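Long-range contacts in 3-hydroxyadipyl-CoA dehydrogenase (Escherichia coli, PDB 3MOG), which oxidises (3S)-3-hydroxyadipyl-CoA to 3-oxoadipyl-CoA with NAD+ in the degradation of phenylacetate, working as a homotrimer: residues A25-I36 with R72-L82; A147-G158 with K178-F189. One frame throughout, in Å; residues are numbered along the deposited sequence. Where two conformers were deposited one is given.

Contact 1 of 2, residues A25-I36 with R72-L82; sequences ASHGHQVLLYDI and RLIPVTDIHAL
Strands 31-34 and 73-76 pair in parallel at one margin of the Rossmann-type NAD-binding domain, where 73-76 is the outermost strand of its sheet; R72 and Y34 work at the two ends of the pairing. The backbone ladder runs V31 N to R72 O, I74 N to V31 O, L33 N to I74 O and V76 N to L33 O, the last at 3.0 Å, and finishes in a weak bond from D35 N to V76 O. At its start R72 reaches back to the C-terminal end of helix 15-26. Its chain bends at chi3 (-73°), bringing R72 NE to 3.0 Å from A25 O; that donor lies in the carbonyl plane, though the oxygen is tilted from the guanidinium plane, and NH2 adds a weak bond to the same oxygen. G28 N also donates to A25 O, while G28 CA sits over the centre of one guanidinium face, 3.6 Å from R72 CZ. Of the strand residues, V31, L33, L73 and P75 point to one side of the sheet, where helix 15-26 packs on V31, L33 and L73, and helix 38-57 on L33 and L73. The other side holds L32, I74, Y34 and V76: L32 CD2 meets V76 CG1 at 4.0 Å, and L82 CD2 fits against both L32 CB and Y34 CB. Beyond the strands D35, whose OD2 bonds S13 OG, follows Y34 near the glycines of a probable Rossmann-type pattern. Y34 has CG anti to its own nitrogen (chi1 170°), which carries the ring along the 77-79 backbone: T77 O stands at the ring edge, 3.4 Å from Y34 CE2. One ring face receives a CH-pi contact from I79, whose CG2 lies 4.2 Å from the Y34 ring centroid.

Contact 2 of 2, residues A147-G158 with K178-F189; sequences APVMKLVEVVSG and KQPVRCHSTPGF
The beta-alpha-beta unit formed by strand 152-157, helix 163-175 and strand 179-184 closes here, its two parallel strands lying side by side at one margin of the NAD-binding domain's sheet. Backbone bonds run from Q179 N to K151 O through to S157 N to C183 O; V155 N to V181 O, at 2.8 Å, has an N-H...O angle of 174°. Side-chain hydrogen bonds of K178 precede the ladder. K178, bent at chi2 (-50°), lays its aliphatic part past K151 O and V153 CG1, and its NZ donates to A147 O at 2.6 Å, almost in line with that carbonyl, and to M150 O at 3.0 Å from above the carbonyl plane; a water links NZ to P148 O. A methionine in its place would probably leave the carbonyls of A147 and M150 without this shared donor and the 147-150 loop less firmly tied to the strand. Apolar contacts join L152 CD1 to V181 CG1, crossing at about a right angle, and V155 CG2 to P180 CB, side by side. Buried E154 reaches out on an extended chain: OE1 bonds H142 ND1 and a water shared with G188 O, while OE2 takes the backbone N-H of I190 and V191, so several donors fix the carboxylate. E154 OE2 also lies 3.5 Å from F189 CB. V156 spreads its two methyls, CG1 against S185 CA and CG2 over the F189 ring face, the latter 4.0 Å from the ring centroid and only 8° off the normal.

Contacts 1 and 2 occupy opposite margins of one mixed eight-stranded sheet, whose outermost strands within the chain are 73-76 and 179-184. Their centres lie 23 Å apart; the nearest atoms come to about 6 Å without touching. Helix 15-26 bridges the gap: its last residues, from A25, belong to contact 1, and its residues M16, I20, E22 and V23 meet A147, P148 and K178 of contact 2. D35 and A147 each lie near the glycines G12, G14 and G17 of a GxGxxG pattern, which probably helps to bind NAD+. E154 and H142 probably correspond to the His-Glu pair of 3-hydroxyacyl-CoA dehydrogenases, placing contact 2 beside the catalytic centre. P187 of contact 2 packs on L263 of a neighbouring subunit.

Contact 1 of 2, residues A25-I36 with R72-L82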
loop_
_atom_site.group_PDB
_atom_site.type_symbol
_atom_site.label_atom_id
_atom_site.label_comp_id
_atom_site.label_asym_id
_atom_site.label_seq_id
_atom_site.Cartn_x
_atom_site.Cartn_y
_atom_site.Cartn_z
ATOM N N ALA C 25 3.588 35.304 28.530
ATOM C CA ALA C 25 3.545 36.256 29.656
ATOM C C ALA C 25 4.919 36.533 30.268
ATOM O O ALA C 25 5.187 37.656 30.693
ATOM C CB ALA C 25 2.584 35.789 30.731
ATOM N N SER C 26 5.788 35.521 30.299
ATOM C CA SER C 26 7.135 35.693 30.869
ATOM C C SER C 26 8.023 36.605 30.022
ATOM O O SER C 26 9.082 37.013 30.468
ATOM C CB SER C 26 7.821 34.344 31.164
ATOM O OG SER C 26 8.464 33.810 30.020
ATOM N N HIS C 27 7.555 36.943 28.819
ATOM C CA HIS C 27 8.289 37.792 27.894
ATOM C C HIS C 27 7.601 39.137 27.613
ATOM O O HIS C 27 7.897 39.798 26.610
ATOM C CB HIS C 27 8.583 37.035 26.584
ATOM C CG HIS C 27 9.629 35.972 26.725
ATOM N ND1 HIS C 27 9.321 34.659 27.009
ATOM C CD2 HIS C 27 10.978 36.028 26.618
ATOM C CE1 HIS C 27 10.435 33.953 27.085
ATOM N NE2 HIS C 27 11.455 34.758 26.841
ATOM N N GLY C 28 6.685 39.536 28.492
ATOM C CA GLY C 28 6.136 40.894 28.462
ATOM C C GLY C 28 4.793 41.054 27.788
ATOM O O GLY C 28 4.297 42.173 27.638
ATOM N N HIS C 29 4.184 39.943 27.391
ATOM C CA HIS C 29 2.884 40.004 26.741
ATOM C C HIS C 29 1.736 39.832 27.713
ATOM O O HIS C 29 1.759 38.958 28.580
ATOM C CB HIS C 29 2.778 38.961 25.624
ATOM C CG HIS C 29 3.797 39.147 24.548
ATOM N ND1 HIS C 29 3.549 39.885 23.414
ATOM C CD2 HIS C 29 5.079 38.725 24.450
ATOM C CE1 HIS C 29 4.627 39.894 22.651
ATOM N NE2 HIS C 29 5.573 39.204 23.260
ATOM N N GLN C 30 0.733 40.687 27.550
ATOM C CA GLN C 30 -0.566 40.485 28.157
ATOM C C GLN C 30 -1.170 39.229 27.515
ATOM O O GLN C 30 -1.263 39.136 26.287
ATOM C CB GLN C 30 -1.437 41.731 27.933
ATOM C CG GLN C 30 -2.856 41.638 28.472
ATOM C CD GLN C 30 -3.252 42.876 29.260
ATOM O OE1 GLN C 30 -4.269 43.516 28.970
ATOM N NE2 GLN C 30 -2.449 43.215 30.274
ATOM N N VAL C 31 -1.529 38.252 28.346
ATOM C CA VAL C 31 -2.059 36.986 27.851
ATOM C C VAL C 31 -3.510 36.756 28.257
ATOM O O VAL C 31 -3.830 36.672 29.442
ATOM C CB VAL C 31 -1.193 35.770 28.272
ATOM C CG1 VAL C 31 -1.819 34.450 27.784
ATOM C CG2 VAL C 31 0.219 35.918 27.730
ATOM N N LEU C 32 -4.380 36.654 27.255
ATOM C CA LEU C 32 -5.760 36.256 27.476
ATOM C C LEU C 32 -5.842 34.743 27.383
ATOM O O LEU C 32 -5.755 34.181 26.294
ATOM C CB LEU C 32 -6.675 36.913 26.440
ATOM C CG LEU C 32 -6.676 38.451 26.404
ATOM C CD1 LEU C 32 -7.406 38.971 25.184
ATOM C CD2 LEU C 32 -7.271 39.056 27.661
ATOM N N LEU C 33 -5.976 34.082 28.525
ATOM C CA LEU C 33 -6.094 32.632 28.555
ATOM C C LEU C 33 -7.577 32.217 28.537
ATOM O O LEU C 33 -8.288 32.394 29.522
ATOM C CB LEU C 33 -5.370 32.060 29.780
ATOM C CG LEU C 33 -5.231 30.535 29.950
ATOM C CD1 LEU C 33 -4.445 29.869 28.804
ATOM C CD2 LEU C 33 -4.545 30.249 31.270
ATOM N N TYR C 34 -8.026 31.675 27.409
ATOM C CA TYR C 34 -9.436 31.381 27.176
ATOM C C TYR C 34 -9.787 29.907 27.303
ATOM O O TYR C 34 -9.139 29.048 26.704
ATOM C CB TYR C 34 -9.874 31.885 25.790
ATOM C CG TYR C 34 -11.261 31.419 25.364
ATOM C CD1 TYR C 34 -11.422 30.396 24.424
ATOM C CD2 TYR C 34 -12.413 31.994 25.909
ATOM C CE1 TYR C 34 -12.684 29.963 24.035
ATOM C CE2 TYR C 34 -13.691 31.562 25.519
ATOM C CZ TYR C 34 -13.812 30.551 24.586
ATOM O OH TYR C 34 -15.060 30.119 24.204
ATOM N N ASP C 35 -10.833 29.643 28.083
ATOM C CA ASP C 35 -11.514 28.355 28.157
ATOM C C ASP C 35 -12.933 28.646 28.648
ATOM O O ASP C 35 -13.151 29.651 29.339
ATOM C CB ASP C 35 -10.803 27.419 29.134
ATOM C CG ASP C 35 -11.179 25.959 28.936
ATOM O OD1 ASP C 35 -12.162 25.661 28.222
ATOM O OD2 ASP C 35 -10.478 25.097 29.501
ATOM N N ILE C 36 -13.886 27.780 28.294
ATOM C CA ILE C 36 -15.279 27.943 28.744
ATOM C C ILE C 36 -15.478 27.638 30.238
ATOM O O ILE C 36 -16.395 28.172 30.865
ATOM C CB ILE C 36 -16.288 27.120 27.899
ATOM C CG1 ILE C 36 -15.846 25.654 27.795
ATOM C CG2 ILE C 36 -16.484 27.760 26.509
ATOM C CD1 ILE C 36 -16.998 24.666 27.721
ATOM N N ARG C 72 0.215 39.264 34.215
ATOM C CA ARG C 72 -0.147 39.358 32.799
ATOM C C ARG C 72 -1.072 38.225 32.342
ATOM O O ARG C 72 -1.611 38.269 31.241
ATOM C CB ARG C 72 1.105 39.488 31.908
ATOM C CG ARG C 72 1.781 40.860 32.031
ATOM C CD ARG C 72 3.015 41.029 31.157
ATOM N NE ARG C 72 4.173 40.286 31.647
ATOM C CZ ARG C 72 5.339 40.829 32.002
ATOM N NH1 ARG C 72 5.529 42.142 31.942
ATOM N NH2 ARG C 72 6.331 40.048 32.413
ATOM N N LEU C 73 -1.273 37.231 33.204
ATOM C CA LEU C 73 -2.158 36.109 32.900
ATOM C C LEU C 73 -3.611 36.415 33.237
ATOM O O LEU C 73 -4.022 36.309 34.389
ATOM C CB LEU C 73 -1.701 34.837 33.630
ATOM C CG LEU C 73 -0.403 34.194 33.123
ATOM C CD1 LEU C 73 0.135 33.201 34.135
ATOM C CD2 LEU C 73 -0.604 33.530 31.752
ATOM N N ILE C 74 -4.383 36.784 32.220
ATOM C CA ILE C 74 -5.789 37.145 32.409
ATOM C C ILE C 74 -6.742 36.030 31.932
ATOM O O ILE C 74 -6.871 35.805 30.730
ATOM C CB ILE C 74 -6.122 38.497 31.723
ATOM C CG1 ILE C 74 -5.047 39.545 32.062
ATOM C CG2 ILE C 74 -7.532 38.971 32.127
ATOM C CD1 ILE C 74 -5.270 40.905 31.455
ATOM N N PRO C 75 -7.396 35.322 32.880
ATOM C CA PRO C 75 -8.363 34.282 32.505
ATOM C C PRO C 75 -9.663 34.879 31.985
ATOM O O PRO C 75 -10.240 35.776 32.607
ATOM C CB PRO C 75 -8.603 33.516 33.807
ATOM C CG PRO C 75 -8.261 34.483 34.905
ATOM C CD PRO C 75 -7.250 35.455 34.343
ATOM N N VAL C 76 -10.093 34.402 30.823
ATOM C CA VAL C 76 -11.311 34.886 30.177
ATOM C C VAL C 76 -12.186 33.715 29.766
ATOM O O VAL C 76 -11.679 32.642 29.391
ATOM C CB VAL C 76 -11.030 35.830 28.951
ATOM C CG1 VAL C 76 -10.276 37.094 29.381
ATOM C CG2 VAL C 76 -10.262 35.120 27.846
ATOM N N THR C 77 -13.499 33.928 29.847
ATOM C CA THR C 77 -14.510 32.917 29.510
ATOM C C THR C 77 -15.360 33.396 28.328
ATOM O O THR C 77 -16.113 32.631 27.724
ATOM C CB THR C 77 -15.412 32.614 30.724
ATOM O OG1 THR C 77 -14.607 32.494 31.900
ATOM C CG2 THR C 77 -16.165 31.313 30.535
ATOM N N ASP C 78 -15.221 34.673 28.000
ATOM C CA ASP C 78 -15.928 35.268 26.869
ATOM C C ASP C 78 -14.991 35.374 25.652
ATOM O O ASP C 78 -13.970 36.074 25.696
ATOM C CB ASP C 78 -16.489 36.639 27.274
ATOM C CG ASP C 78 -17.266 37.323 26.153
ATOM O OD1 ASP C 78 -17.962 36.633 25.376
ATOM O OD2 ASP C 78 -17.185 38.567 26.059
ATOM N N ILE C 79 -15.351 34.676 24.573
ATOM C CA ILE C 79 -14.561 34.642 23.324
ATOM C C ILE C 79 -14.379 36.023 22.702
ATOM O O ILE C 79 -13.415 36.254 21.969
ATOM C CB ILE C 79 -15.193 33.730 22.229
ATOM C CG1 ILE C 79 -16.404 32.944 22.764
ATOM C CG2 ILE C 79 -14.125 32.841 21.585
ATOM C CD1 ILE C 79 -17.769 33.654 22.562
ATOM N N HIS C 80 -15.314 36.924 23.007
ATOM C CA HIS C 80 -15.301 38.285 22.489
ATOM C C HIS C 80 -14.192 39.137 23.074
ATOM O O HIS C 80 -13.772 40.107 22.451
ATOM C CB HIS C 80 -16.656 38.960 22.699
ATOM C CG HIS C 80 -17.730 38.432 21.802
ATOM N ND1 HIS C 80 -17.923 38.900 20.520
ATOM C CD2 HIS C 80 -18.662 37.468 21.999
ATOM C CE1 HIS C 80 -18.928 38.246 19.964
ATOM N NE2 HIS C 80 -19.397 37.375 20.841
ATOM N N ALA C 81 -13.713 38.763 24.259
ATOM C CA ALA C 81 -12.575 39.439 24.886
ATOM C C ALA C 81 -11.296 39.284 24.062
ATOM O O ALA C 81 -10.408 40.135 24.131
ATOM C CB ALA C 81 -12.362 38.942 26.310
ATOM N N LEU C 82 -11.222 38.226 23.254
ATOM C CA LEU C 82 -10.069 38.020 22.369
ATOM C C LEU C 82 -10.037 38.947 21.135
ATOM O O LEU C 82 -9.177 38.782 20.260
ATOM C CB LEU C 82 -9.955 36.551 21.923
ATOM C CG LEU C 82 -10.165 35.364 22.867
ATOM C CD1 LEU C 82 -9.749 34.090 22.138
ATOM C CD2 LEU C 82 -9.401 35.491 24.168
#

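Contact 2 of 2, residues A147-G158 with K178-F189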
loop_
_atom_site.group_PDB
_atom_site.type_symbol
_atom_site.label_atom_id
_atom_site.label_comp_id
_atom_site.label_asym_id
_atom_site.label_seq_id
_atom_site.Cartn_x
_atom_site.Cartn_y
_atom_site.Cartn_z
ATOM N N ALA C 147 6.382 23.292 26.887
ATOM C CA ALA C 147 6.626 24.567 26.196
ATOM C C ALA C 147 7.610 25.544 26.847
ATOM O O ALA C 147 8.396 26.154 26.109
ATOM C CB ALA C 147 5.336 25.265 25.834
ATOM N N PRO C 148 7.584 25.709 28.202
ATOM C CA PRO C 148 8.579 26.629 28.774
ATOM C C PRO C 148 10.023 26.139 28.700
ATOM O O PRO C 148 10.940 26.959 28.729
ATOM C CB PRO C 148 8.146 26.768 30.240
ATOM C CG PRO C 148 6.727 26.366 30.274
ATOM C CD PRO C 148 6.593 25.304 29.224
ATOM N N VAL C 149 10.219 24.827 28.586
ATOM C CA VAL C 149 11.569 24.262 28.514
ATOM C C VAL C 149 12.074 24.077 27.067
ATOM O O VAL C 149 13.154 24.565 26.733
ATOM C CB VAL C 149 11.698 22.954 29.347
ATOM C CG1 VAL C 149 13.131 22.447 29.330
ATOM C CG2 VAL C 149 11.260 23.198 30.790
ATOM N N MET C 150 11.278 23.410 26.222
ATOM C CA MET C 150 11.660 23.056 24.834
ATOM C C MET C 150 11.888 24.269 23.918
ATOM O O MET C 150 11.035 25.153 23.820
ATOM C CB MET C 150 10.613 22.113 24.229
ATOM C CG MET C 150 10.474 20.757 24.971
ATOM S SD MET C 150 12.002 19.767 25.083
ATOM C CE MET C 150 12.100 19.127 23.422
ATOM N N LYS C 151 13.064 24.356 23.340
ATOM C CA LYS C 151 13.422 25.471 22.496
ATOM C C LYS C 151 12.788 25.568 21.133
ATOM O O LYS C 151 12.738 26.627 20.563
ATOM C CB LYS C 151 14.924 25.612 22.407
ATOM C CG LYS C 151 15.488 26.319 23.586
ATOM C CD LYS C 151 16.929 26.654 23.399
ATOM C CE LYS C 151 17.206 27.430 22.127
ATOM N NZ LYS C 151 17.129 28.896 22.307
ATOM N N LEU C 152 12.353 24.452 20.591
ATOM C CA LEU C 152 11.923 24.426 19.196
ATOM C C LEU C 152 10.466 24.848 19.015
ATOM O O LEU C 152 9.613 24.456 19.791
ATOM C CB LEU C 152 12.151 23.033 18.578
ATOM C CG LEU C 152 12.067 23.007 17.043
ATOM C CD1 LEU C 152 13.406 23.449 16.377
ATOM C CD2 LEU C 152 11.635 21.642 16.563
ATOM N N VAL C 153 10.192 25.652 17.992
ATOM C CA VAL C 153 8.831 25.729 17.448
ATOM C C VAL C 153 8.831 25.588 15.922
ATOM O O VAL C 153 9.706 26.116 15.249
ATOM C CB VAL C 153 7.959 26.934 17.999
ATOM C CG1 VAL C 153 8.787 28.009 18.561
ATOM C CG2 VAL C 153 6.950 27.470 16.963
ATOM N N GLU C 154 7.878 24.825 15.401
ATOM C CA GLU C 154 7.696 24.682 13.970
ATOM C C GLU C 154 6.646 25.691 13.523
ATOM O O GLU C 154 5.513 25.678 14.016
ATOM C CB GLU C 154 7.263 23.248 13.643
ATOM C CG GLU C 154 8.327 22.204 13.934
ATOM C CD GLU C 154 7.873 20.780 13.627
ATOM O OE1 GLU C 154 6.903 20.309 14.260
ATOM O OE2 GLU C 154 8.502 20.125 12.762
ATOM N N VAL C 155 7.044 26.591 12.629
ATOM C CA VAL C 155 6.156 27.615 12.097
ATOM C C VAL C 155 5.598 27.093 10.778
ATOM O O VAL C 155 6.314 26.971 9.790
ATOM C CB VAL C 155 6.885 28.958 11.860
ATOM C CG1 VAL C 155 5.936 29.972 11.215
ATOM C CG2 VAL C 155 7.460 29.517 13.159
ATOM N N VAL C 156 4.323 26.756 10.765
ATOM C CA VAL C 156 3.803 25.931 9.679
ATOM C C VAL C 156 2.935 26.708 8.713
ATOM O O VAL C 156 1.907 27.275 9.113
ATOM C CB VAL C 156 3.008 24.740 10.226
ATOM C CG1 VAL C 156 2.792 23.715 9.138
ATOM C CG2 VAL C 156 3.730 24.126 11.384
ATOM N N SER C 157 3.345 26.747 7.448
ATOM C CA SER C 157 2.534 27.391 6.412
ATOM C C SER C 157 1.497 26.434 5.840
ATOM O O SER C 157 1.813 25.317 5.406
ATOM C CB SER C 157 3.390 27.944 5.281
ATOM O OG SER C 157 4.286 28.946 5.736
ATOM N N GLY C 158 0.245 26.880 5.848
ATOM C CA GLY C 158 -0.774 26.263 5.018
ATOM C C GLY C 158 -0.626 26.825 3.623
ATOM O O GLY C 158 0.204 27.718 3.378
ATOM N N LYS C 178 12.974 31.185 21.781
ATOM C CA LYS C 178 12.788 29.925 21.071
ATOM C C LYS C 178 13.610 29.918 19.802
ATOM O O LYS C 178 14.247 30.913 19.453
ATOM C CB LYS C 178 11.309 29.681 20.721
ATOM C CG LYS C 178 10.347 29.584 21.908
ATOM C CD LYS C 178 10.826 28.616 22.974
ATOM C CE LYS C 178 9.838 28.557 24.137
ATOM N NZ LYS C 178 10.323 27.658 25.236
ATOM N N GLN C 179 13.587 28.784 19.117
ATOM C CA GLN C 179 14.207 28.660 17.816
ATOM C C GLN C 179 13.146 28.202 16.824
ATOM O O GLN C 179 12.758 27.033 16.820
ATOM C CB GLN C 179 15.362 27.652 17.870
ATOM C CG GLN C 179 16.240 27.632 16.618
ATOM C CD GLN C 179 16.786 29.007 16.257
ATOM O OE1 GLN C 179 17.433 29.661 17.074
ATOM N NE2 GLN C 179 16.509 29.457 15.033
ATOM N N PRO C 180 12.658 29.125 15.992
ATOM C CA PRO C 180 11.692 28.724 14.983
ATOM C C PRO C 180 12.366 28.007 13.812
ATOM O O PRO C 180 13.532 28.286 13.485
ATOM C CB PRO C 180 11.101 30.052 14.518
ATOM C CG PRO C 180 12.227 31.057 14.737
ATOM C CD PRO C 180 13.002 30.560 15.918
ATOM N N VAL C 181 11.632 27.066 13.222
ATOM C CA VAL C 181 11.976 26.459 11.944
ATOM C C VAL C 181 10.711 26.531 11.081
ATOM O O VAL C 181 9.613 26.420 11.602
ATOM C CB VAL C 181 12.487 24.993 12.088
ATOM C CG1 VAL C 181 13.868 24.955 12.743
ATOM C CG2 VAL C 181 11.488 24.094 12.866
ATOM N N ARG C 182 10.865 26.762 9.781
ATOM C CA ARG C 182 9.713 26.852 8.870
ATOM C C ARG C 182 9.514 25.544 8.134
ATOM O O ARG C 182 10.480 24.878 7.777
ATOM C CB ARG C 182 9.919 27.954 7.840
ATOM C CG ARG C 182 10.365 29.266 8.441
ATOM C CD ARG C 182 11.461 29.886 7.601
ATOM N NE ARG C 182 11.972 31.083 8.258
ATOM C CZ ARG C 182 11.672 32.325 7.889
ATOM N NH1 ARG C 182 10.879 32.540 6.842
ATOM N NH2 ARG C 182 12.174 33.353 8.565
ATOM N N CYS C 183 8.253 25.185 7.916
ATOM C CA CYS C 183 7.883 24.018 7.146
ATOM C C CYS C 183 6.467 24.180 6.612
ATOM O O CYS C 183 5.700 24.968 7.135
ATOM C CB CYS C 183 7.995 22.733 7.980
ATOM S SG CYS C 183 6.752 22.529 9.238
ATOM N N HIS C 184 6.139 23.441 5.556
ATOM C CA HIS C 184 4.802 23.456 4.976
ATOM C C HIS C 184 3.922 22.489 5.743
ATOM O O HIS C 184 4.422 21.667 6.517
ATOM C CB HIS C 184 4.848 23.071 3.492
ATOM C CG HIS C 184 3.661 23.545 2.711
ATOM N ND1 HIS C 184 3.422 24.878 2.455
ATOM C CD2 HIS C 184 2.642 22.862 2.134
ATOM C CE1 HIS C 184 2.307 24.998 1.754
ATOM N NE2 HIS C 184 1.816 23.789 1.545
ATOM N N SER C 185 2.614 22.584 5.528
ATOM C CA SER C 185 1.664 21.753 6.231
ATOM C C SER C 185 1.554 20.345 5.644
ATOM O O SER C 185 0.516 19.953 5.120
ATOM C CB SER C 185 0.292 22.442 6.265
ATOM O OG SER C 185 -0.484 21.847 7.276
ATOM N N THR C 186 2.630 19.580 5.754
ATOM C CA THR C 186 2.652 18.208 5.267
ATOM C C THR C 186 2.638 17.284 6.486
ATOM O O THR C 186 3.039 17.709 7.576
ATOM C CB THR C 186 3.906 17.980 4.397
ATOM O OG1 THR C 186 5.074 18.315 5.159
ATOM C CG2 THR C 186 3.843 18.846 3.144
ATOM N N PRO C 187 2.169 16.033 6.318
ATOM C CA PRO C 187 2.016 15.111 7.447
ATOM C C PRO C 187 3.285 14.948 8.283
ATOM O O PRO C 187 4.341 14.607 7.736
ATOM C CB PRO C 187 1.703 13.777 6.773
ATOM C CG PRO C 187 1.118 14.141 5.455
ATOM C CD PRO C 187 1.763 15.406 5.043
ATOM N N GLY C 188 3.154 15.192 9.588
ATOM C CA GLY C 188 4.229 14.994 10.563
ATOM C C GLY C 188 5.198 16.160 10.645
ATOM O O GLY C 188 6.175 16.095 11.383
ATOM N N PHE C 189 4.922 17.217 9.880
ATOM C CA PHE C 189 5.799 18.395 9.725
ATOM C C PHE C 189 7.266 18.003 9.438
ATOM O O PHE C 189 7.534 17.331 8.435
ATOM C CB PHE C 189 5.639 19.376 10.898
ATOM C CG PHE C 189 4.193 19.788 11.179
ATOM C CD1 PHE C 189 3.248 19.890 10.147
ATOM C CD2 PHE C 189 3.800 20.110 12.474
ATOM C CE1 PHE C 189 1.940 20.270 10.407
ATOM C CE2 PHE C 189 2.492 20.498 12.748
ATOM C CZ PHE C 189 1.559 20.578 11.715
HETATM O O HOH W 1 10.385 29.478 27.924
HETATM O O HOH W 2 6.325 17.724 13.852
#